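Local structure of 1-pyrroline-5-carboxylate dehydrogenase (Thermus thermophilus, 1UZB) at residues A[334-337]-A[338-342]; A[426-430]-A[431-435]; A[457-460]-A[461-464]. The protein probably catalyses the oxidation of glutamate semialdehyde, the open form of 1-pyrroline-5-carboxylate, to glutamate with a nicotinamide cofactor. All coordinates share one frame; numbering follows the deposited sequence. Where two conformers were deposited one is given.

Contact 1. Residues A[334-337]-A[338-342]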
loop_
_atom_site.group_PDB
_atom_site.type_symbol
_atom_site.label_atom_id
_atom_site.label_comp_id
_atom_site.label_asym_id
_atom_site.label_seq_id
_atom_site.Cartn_x
_atom_site.Cartn_y
_atom_site.Cartn_z
ATOM N N ALA A 334 -38.302 24.333 -18.836
ATOM C CA ALA A 334 -38.725 23.395 -17.800
ATOM C C ALA A 334 -39.810 23.945 -16.880
ATOM O O ALA A 334 -40.454 23.186 -16.155
ATOM C CB ALA A 334 -37.518 22.980 -16.968
ATOM N N TYR A 335 -40.028 25.255 -16.923
ATOM C CA TYR A 335 -40.998 25.895 -16.040
ATOM C C TYR A 335 -42.391 25.279 -15.969
ATOM O O TYR A 335 -42.793 24.767 -14.926
ATOM C CB TYR A 335 -41.131 27.380 -16.378
ATOM C CG TYR A 335 -42.039 28.118 -15.419
ATOM C CD1 TYR A 335 -41.641 28.379 -14.107
ATOM C CD2 TYR A 335 -43.314 28.518 -15.813
ATOM C CE1 TYR A 335 -42.494 29.020 -13.209
ATOM C CE2 TYR A 335 -44.173 29.156 -14.926
ATOM C CZ TYR A 335 -43.758 29.404 -13.628
ATOM O OH TYR A 335 -44.615 30.027 -12.753
ATOM N N GLU A 336 -43.136 25.340 -17.066
ATOM C CA GLU A 336 -44.491 24.802 -17.072
ATOM C C GLU A 336 -44.550 23.300 -16.792
ATOM O O GLU A 336 -45.289 22.855 -15.914
ATOM C CB GLU A 336 -45.177 25.121 -18.405
ATOM C CG GLU A 336 -46.670 24.827 -18.445
ATOM C CD GLU A 336 -46.988 23.345 -18.422
ATOM O OE1 GLU A 336 -46.478 22.613 -19.297
ATOM O OE2 GLU A 336 -47.751 22.912 -17.532
ATOM N N PRO A 337 -43.766 22.495 -17.525
ATOM C CA PRO A 337 -43.797 21.047 -17.289
ATOM C C PRO A 337 -43.484 20.609 -15.860
ATOM O O PRO A 337 -44.177 19.761 -15.296
ATOM C CB PRO A 337 -42.773 20.512 -18.298
ATOM C CG PRO A 337 -42.802 21.522 -19.386
ATOM C CD PRO A 337 -42.826 22.810 -18.614
ATOM N N VAL A 338 -42.444 21.184 -15.272
ATOM C CA VAL A 338 -42.063 20.803 -13.922
ATOM C C VAL A 338 -43.000 21.363 -12.860
ATOM O O VAL A 338 -43.390 20.648 -11.938
ATOM C CB VAL A 338 -40.611 21.229 -13.611
ATOM C CG1 VAL A 338 -40.245 20.843 -12.184
ATOM C CG2 VAL A 338 -39.662 20.550 -14.590
ATOM N N LEU A 339 -43.380 22.630 -12.987
ATOM C CA LEU A 339 -44.266 23.224 -11.997
ATOM C C LEU A 339 -45.615 22.518 -11.963
ATOM O O LEU A 339 -46.160 22.268 -10.893
ATOM C CB LEU A 339 -44.457 24.719 -12.266
ATOM C CG LEU A 339 -45.321 25.459 -11.239
ATOM C CD1 LEU A 339 -44.786 25.223 -9.828
ATOM C CD2 LEU A 339 -45.327 26.947 -11.564
ATOM N N GLU A 340 -46.150 22.177 -13.129
ATOM C CA GLU A 340 -47.434 21.495 -13.163
ATOM C C GLU A 340 -47.334 20.149 -12.447
ATOM O O GLU A 340 -48.234 19.769 -11.701
ATOM C CB GLU A 340 -47.904 21.307 -14.613
ATOM C CG GLU A 340 -47.042 20.387 -15.459
ATOM C CD GLU A 340 -47.686 19.033 -15.689
ATOM O OE1 GLU A 340 -48.018 18.350 -14.697
ATOM O OE2 GLU A 340 -47.861 18.650 -16.866
ATOM N N ARG A 341 -46.233 19.435 -12.662
ATOM C CA ARG A 341 -46.033 18.136 -12.024
ATOM C C ARG A 341 -45.821 18.262 -10.516
ATOM O O ARG A 341 -46.321 17.448 -9.741
ATOM C CB ARG A 341 -44.846 17.415 -12.663
ATOM C CG ARG A 341 -45.137 16.884 -14.066
ATOM C CD ARG A 341 -43.883 16.334 -14.724
ATOM N NE ARG A 341 -44.166 15.638 -15.978
ATOM C CZ ARG A 341 -44.547 16.231 -17.104
ATOM N NH1 ARG A 341 -44.778 15.502 -18.187
ATOM N NH2 ARG A 341 -44.688 17.547 -17.157
ATOM N N VAL A 342 -45.082 19.285 -10.101
ATOM C CA VAL A 342 -44.834 19.503 -8.678
ATOM C C VAL A 342 -46.145 19.823 -7.957
ATOM O O VAL A 342 -46.413 19.293 -6.878
ATOM C CB VAL A 342 -43.820 20.654 -8.453
ATOM C CG1 VAL A 342 -43.806 21.068 -6.984
ATOM C CG2 VAL A 342 -42.428 20.205 -8.879
HETATM O O HOH W 1 -46.553 19.433 -19.132
#

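Contact 2. Residues A[426-430]-A[431-435]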
loop_
_atom_site.group_PDB
_atom_site.type_symbol
_atom_site.label_atom_id
_atom_site.label_comp_id
_atom_site.label_asym_id
_atom_site.label_seq_id
_atom_site.Cartn_x
_atom_site.Cartn_y
_atom_site.Cartn_z
ATOM N N ILE A 426 -38.614 29.944 -8.855
ATOM C CA ILE A 426 -37.995 31.038 -9.592
ATOM C C ILE A 426 -37.804 30.627 -11.049
ATOM O O ILE A 426 -37.249 29.570 -11.334
ATOM C CB ILE A 426 -36.626 31.379 -8.958
ATOM C CG1 ILE A 426 -36.809 31.657 -7.462
ATOM C CG2 ILE A 426 -36.000 32.572 -9.662
ATOM C CD1 ILE A 426 -35.514 31.685 -6.665
ATOM N N ARG A 427 -38.276 31.465 -11.965
ATOM C CA ARG A 427 -38.168 31.192 -13.392
ATOM C C ARG A 427 -36.993 31.961 -13.988
ATOM O O ARG A 427 -36.906 33.179 -13.844
ATOM C CB ARG A 427 -39.473 31.598 -14.085
ATOM C CG ARG A 427 -39.496 31.380 -15.590
ATOM C CD ARG A 427 -40.916 31.484 -16.131
ATOM N NE ARG A 427 -41.483 32.818 -15.952
ATOM C CZ ARG A 427 -41.254 33.847 -16.763
ATOM N NH1 ARG A 427 -41.813 35.025 -16.516
ATOM N NH2 ARG A 427 -40.480 33.698 -17.830
ATOM N N VAL A 428 -36.089 31.242 -14.649
ATOM C CA VAL A 428 -34.912 31.855 -15.259
ATOM C C VAL A 428 -34.835 31.488 -16.738
ATOM O O VAL A 428 -35.481 30.540 -17.181
ATOM C CB VAL A 428 -33.613 31.416 -14.535
ATOM C CG1 VAL A 428 -33.691 31.792 -13.062
ATOM C CG2 VAL A 428 -33.403 29.915 -14.677
ATOM N N LYS A 429 -34.041 32.236 -17.501
ATOM C CA LYS A 429 -33.929 32.005 -18.937
ATOM C C LYS A 429 -33.157 30.762 -19.353
ATOM O O LYS A 429 -33.609 30.007 -20.217
ATOM C CB LYS A 429 -33.312 33.226 -19.628
ATOM C CG LYS A 429 -33.168 33.053 -21.136
ATOM C CD LYS A 429 -32.588 34.286 -21.818
ATOM C CE LYS A 429 -31.131 34.526 -21.444
ATOM N NZ LYS A 429 -30.958 34.923 -20.020
ATOM N N ASP A 430 -31.992 30.552 -18.753
ATOM C CA ASP A 430 -31.168 29.403 -19.099
ATOM C C ASP A 430 -30.401 28.857 -17.907
ATOM O O ASP A 430 -30.556 29.337 -16.785
ATOM C CB ASP A 430 -30.186 29.772 -20.217
ATOM C CG ASP A 430 -29.420 31.048 -19.927
ATOM O OD1 ASP A 430 -29.101 31.306 -18.747
ATOM O OD2 ASP A 430 -29.122 31.792 -20.887
ATOM N N PHE A 431 -29.562 27.859 -18.165
ATOM C CA PHE A 431 -28.784 27.227 -17.112
ATOM C C PHE A 431 -27.785 28.169 -16.446
ATOM O O PHE A 431 -27.589 28.112 -15.235
ATOM C CB PHE A 431 -28.051 26.002 -17.658
ATOM C CG PHE A 431 -27.610 25.046 -16.591
ATOM C CD1 PHE A 431 -28.539 24.246 -15.935
ATOM C CD2 PHE A 431 -26.273 24.966 -16.220
ATOM C CE1 PHE A 431 -28.141 23.380 -14.921
ATOM C CE2 PHE A 431 -25.864 24.102 -15.208
ATOM C CZ PHE A 431 -26.801 23.308 -14.558
ATOM N N ALA A 432 -27.147 29.034 -17.232
ATOM C CA ALA A 432 -26.184 29.973 -16.670
ATOM C C ALA A 432 -26.892 30.868 -15.658
ATOM O O ALA A 432 -26.381 31.113 -14.564
ATOM C CB ALA A 432 -25.559 30.819 -17.774
ATOM N N GLU A 433 -28.072 31.353 -16.025
ATOM C CA GLU A 433 -28.836 32.208 -15.129
ATOM C C GLU A 433 -29.276 31.399 -13.909
ATOM O O GLU A 433 -29.332 31.922 -12.798
ATOM C CB GLU A 433 -30.054 32.783 -15.856
ATOM C CG GLU A 433 -30.835 33.800 -15.050
ATOM C CD GLU A 433 -31.889 34.502 -15.881
ATOM O OE1 GLU A 433 -31.513 35.215 -16.836
ATOM O OE2 GLU A 433 -33.087 34.340 -15.583
ATOM N N ALA A 434 -29.582 30.121 -14.118
ATOM C CA ALA A 434 -29.996 29.260 -13.012
ATOM C C ALA A 434 -28.882 29.164 -11.970
ATOM O O ALA A 434 -29.134 29.269 -10.772
ATOM C CB ALA A 434 -30.354 27.870 -13.528
ATOM N N LEU A 435 -27.647 28.968 -12.427
ATOM C CA LEU A 435 -26.517 28.876 -11.510
ATOM C C LEU A 435 -26.288 30.202 -10.791
ATOM O O LEU A 435 -25.964 30.223 -9.603
ATOM C CB LEU A 435 -25.247 28.465 -12.263
ATOM C CG LEU A 435 -25.181 27.001 -12.708
ATOM C CD1 LEU A 435 -23.978 26.803 -13.619
ATOM C CD2 LEU A 435 -25.092 26.092 -11.488
#

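Contact 3. Residues A[457-460]-A[461-464]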
loop_
_atom_site.group_PDB
_atom_site.type_symbol
_atom_site.label_atom_id
_atom_site.label_comp_id
_atom_site.label_asym_id
_atom_site.label_seq_id
_atom_site.Cartn_x
_atom_site.Cartn_y
_atom_site.Cartn_z
ATOM N N LEU A 457 -24.281 19.269 -15.843
ATOM C CA LEU A 457 -23.966 18.627 -14.576
ATOM C C LEU A 457 -22.523 18.902 -14.171
ATOM O O LEU A 457 -22.260 19.291 -13.035
ATOM C CB LEU A 457 -24.200 17.115 -14.663
ATOM C CG LEU A 457 -25.638 16.643 -14.913
ATOM C CD1 LEU A 457 -25.668 15.123 -14.895
ATOM C CD2 LEU A 457 -26.581 17.198 -13.846
ATOM N N GLU A 458 -21.586 18.722 -15.097
ATOM C CA GLU A 458 -20.186 18.945 -14.764
ATOM C C GLU A 458 -19.904 20.422 -14.498
ATOM O O GLU A 458 -19.020 20.762 -13.716
ATOM C CB GLU A 458 -19.285 18.380 -15.867
ATOM C CG GLU A 458 -19.471 16.872 -16.076
ATOM C CD GLU A 458 -19.223 16.041 -14.820
ATOM O OE1 GLU A 458 -19.516 14.824 -14.845
ATOM O OE2 GLU A 458 -18.735 16.592 -13.811
ATOM N N TRP A 459 -20.666 21.296 -15.146
ATOM C CA TRP A 459 -20.532 22.735 -14.941
ATOM C C TRP A 459 -20.945 23.018 -13.487
ATOM O O TRP A 459 -20.258 23.727 -12.754
ATOM C CB TRP A 459 -21.456 23.457 -15.928
ATOM C CG TRP A 459 -21.420 24.953 -15.913
ATOM C CD1 TRP A 459 -20.641 25.757 -15.138
ATOM C CD2 TRP A 459 -22.217 25.823 -16.725
ATOM N NE1 TRP A 459 -20.902 27.081 -15.416
ATOM C CE2 TRP A 459 -21.865 27.148 -16.387
ATOM C CE3 TRP A 459 -23.194 25.611 -17.707
ATOM C CZ2 TRP A 459 -22.458 28.261 -16.999
ATOM C CZ3 TRP A 459 -23.784 26.717 -18.316
ATOM C CH2 TRP A 459 -23.412 28.025 -17.957
ATOM N N ALA A 460 -22.069 22.445 -13.075
ATOM C CA ALA A 460 -22.557 22.617 -11.710
ATOM C C ALA A 460 -21.584 22.024 -10.686
ATOM O O ALA A 460 -21.429 22.561 -9.592
ATOM C CB ALA A 460 -23.917 21.963 -11.566
ATOM N N ARG A 461 -20.940 20.913 -11.034
ATOM C CA ARG A 461 -19.984 20.281 -10.131
ATOM C C ARG A 461 -18.879 21.272 -9.786
ATOM O O ARG A 461 -18.362 21.277 -8.669
ATOM C CB ARG A 461 -19.380 19.032 -10.785
ATOM C CG ARG A 461 -18.349 18.292 -9.926
ATOM C CD ARG A 461 -17.822 17.054 -10.650
ATOM N NE ARG A 461 -18.913 16.139 -10.971
ATOM C CZ ARG A 461 -19.338 15.163 -10.174
ATOM N NH1 ARG A 461 -18.751 14.946 -9.002
ATOM N NH2 ARG A 461 -20.384 14.432 -10.529
ATOM N N ARG A 462 -18.533 22.117 -10.752
ATOM C CA ARG A 462 -17.478 23.102 -10.565
ATOM C C ARG A 462 -17.948 24.468 -10.068
ATOM O O ARG A 462 -17.204 25.152 -9.362
ATOM C CB ARG A 462 -16.715 23.317 -11.879
ATOM C CG ARG A 462 -16.164 22.058 -12.533
ATOM C CD ARG A 462 -15.238 22.405 -13.695
ATOM N NE ARG A 462 -15.897 23.214 -14.720
ATOM C CZ ARG A 462 -16.771 22.745 -15.606
ATOM N NH1 ARG A 462 -17.100 21.460 -15.602
ATOM N NH2 ARG A 462 -17.317 23.561 -16.497
ATOM N N GLU A 463 -19.176 24.856 -10.410
ATOM C CA GLU A 463 -19.661 26.190 -10.054
ATOM C C GLU A 463 -20.894 26.385 -9.172
ATOM O O GLU A 463 -21.164 27.513 -8.763
ATOM C CB GLU A 463 -19.843 27.001 -11.340
ATOM C CG GLU A 463 -18.555 27.203 -12.129
ATOM C CD GLU A 463 -17.525 28.016 -11.367
ATOM O OE1 GLU A 463 -17.839 29.165 -10.993
ATOM O OE2 GLU A 463 -16.402 27.509 -11.144
ATOM N N PHE A 464 -21.660 25.333 -8.897
ATOM C CA PHE A 464 -22.831 25.463 -8.019
ATOM C C PHE A 464 -22.177 25.399 -6.633
ATOM O O PHE A 464 -21.849 24.314 -6.139
ATOM C CB PHE A 464 -23.775 24.278 -8.240
ATOM C CG PHE A 464 -25.156 24.458 -7.650
ATOM C CD1 PHE A 464 -25.362 25.203 -6.488
ATOM C CD2 PHE A 464 -26.246 23.803 -8.224
ATOM C CE1 PHE A 464 -26.635 25.280 -5.906
ATOM C CE2 PHE A 464 -27.517 23.878 -7.647
ATOM C CZ PHE A 464 -27.707 24.614 -6.488
HETATM O O HOH W 2 -21.819 14.543 -13.013
#

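Contact 1. Residues A[334-337]-A[338-342]
Arg341 folds back along its own helix to reach Pro337, one turn earlier, and gives Pro337 O two donors of unequal quality. The side-chain bond from Arg341 NH2 to Pro337 O measures 2.9 Å, whereas the backbone bond from Arg341 N to the same oxygen is weak. NH2 comes in from above the carbonyl plane, at a C=O...N angle of 109°, while the oxygen lies at the guanidinium edge, practically in its plane. The arginine chain is extended from CG to NE, with CG beside the backbone N (chi1 -73°), a course that carries the guanidinium alongside this carbonyl. Its NE is used elsewhere, in a salt bridge to Asp304.

Pro337 has no N-H to give, and the helix is kinked there. The bonds that span the proline are still made: Val338 N to Ala334 O, Leu339 N to Tyr335 O, and Glu340 N to Glu336 O at 3.0 Å; the next one, from Arg341 N, is the weak one.

On the outer side the carboxylates of Glu336 and Glu340 come close, OE2 to OE2 at 4.3 Å. One water donates to both acids, at 2.7 Å from Glu340 OE2 and 3.2 Å from Glu336 OE1, and weakly accepts from Arg341 NH2. The positive guanidinium probably eases the repulsion, although Glu340 OE2 lies well out of its plane and pairs with it by charge alone.

On another flank Leu339 CD2 meets Tyr335 CZ at 3.6 Å, the two side chains pointing the same way, and Tyr335 OH is satisfied by Thr405. Tyr335 and Val338 also touch strand 325-331. This is an amphipathic helix packed on the largely parallel sheet of an alpha/beta domain, consistent with the catalytic domain of aldehyde dehydrogenases.

Contact 2. Residues A[426-430]-A[431-435]
Above the plane of the Glu433 carboxylate sits the backbone N-H of Lys429, which bonds to Glu433 OE2 at 3.0 Å from 73° out of that plane. The carboxylate of Asp430 is used differently: Glu433 N meets Asp430 OD1 at 2.9 Å, nearly in line with the bond from CG to that oxygen. The third flat group, the ring of Phe431, stacks on His456 and also meets Trp459, both of helix 454-463. The Asp430 bond marks an N-cap: Asp430 stands just before helix 431-439, in the tight turn that follows strand 422-428.

Asp430 therefore closes the first helical turn twice, since its backbone O also accepts from Ala434 N in the carbonyl plane. The Glu433 side chain runs in the other direction, back toward the strand. With CG anti to the backbone N (chi1 -174°) and the chain extended beyond it, the side chain passes Val428 running the opposite way, and OE2 comes to 3.2 Å from Val428 CB.

The lysine chain of Lys429 lies roughly perpendicular to that of Glu433. Bends at its two outer torsions return NZ to Glu433 OE1, a salt bridge of 3.2 Å; a longer pairing with Asp430 OD2 links the three residues in one network. The two oxygens of Glu433 thus have separate tasks, OE2 holding the turn's backbone and OE1 pairing with the ammonium group. An alanine in place of Glu433 would probably leave both Lys429 N and Lys429 NZ without this partner and allow the lysine side chain to swing away from the turn.

Beneath this polar surface the strand and helix meet through apolar carbon, where Val428 CG2 touches Ala434 CB at 3.8 Å.

Contact 3. Residues A[457-460]-A[461-464]
Glu458 and Arg461 are brought side by side by different torsions: the glutamate keeps CG beside its backbone N (chi1 -60°) and bends again at chi2, while the arginine sends CG opposite its N (chi1 180°) and turns only at chi3. Both ends then point the same way. Arg461 NE gives its hydrogen to Glu458 OE2 at 2.9 Å, a salt bridge on the syn side of the carboxylate but a bent one, with an N-H...O angle of 135°. A water closes the pair from the other oxygen, donating to Glu458 OE1 and accepting from Arg461 NH2 at 2.9 Å.

Arg462 curls over the preceding turn, one face of its guanidinium lying over Trp459 CA. Glu463 CG approaches the indole in its plane, at the edge, 3.9 Å from Trp459 CD1. At the end of helix 454-463 the backbone is still gripped: Glu463 N bonds to Trp459 O at 2.8 Å, and Phe464 N to Ala460 O, although Phe464 is the first residue to leave helical angles. Its CB packs at 4.1 Å on Ala460 CB, which sits at the edge of the phenyl ring. The helix links strands 446-450 and 468-471 in a beta-alpha-beta crossover, and both Ala460 and Phe464 touch those strands.

The charged pair extends into the assembly. Arg461 NH1 bridges to Glu168 of the second subunit, where Lys510 also bonds to Arg461 O and Phe464 O; Glu458 OE1 bridges to Arg100 of the third. Like charges lie close too, Asp97 of the third subunit near Glu458 OE2 and the same Arg100 near Arg461 NH2. This mixed cluster is consistent with Glu458 and Arg461 both being charged, and its pairings may contribute to joining three subunits.

From the N terminus the three contacts follow in series, without nesting or crossing, and each is made within an unbroken run of chain. Contact 1 spans turns of helix 332-346; contact 2 closes the short turn from strand 422-428 into helix 431-439; contact 3 spans the last turns of helix 454-463. Contacts 1 and 2 touch where Tyr335 CG packs on Arg427 CD at 3.6 Å. Contacts 2 and 3 meet more broadly, with Leu435 against Trp459 and Phe464, and Ala432 CB 3.5 Å from Trp459 CH2. Contacts 1 and 3 remain about 13 Å apart at their nearest atoms; 426-435 touches both and includes part of strand 422-428 of the seven-stranded sheet.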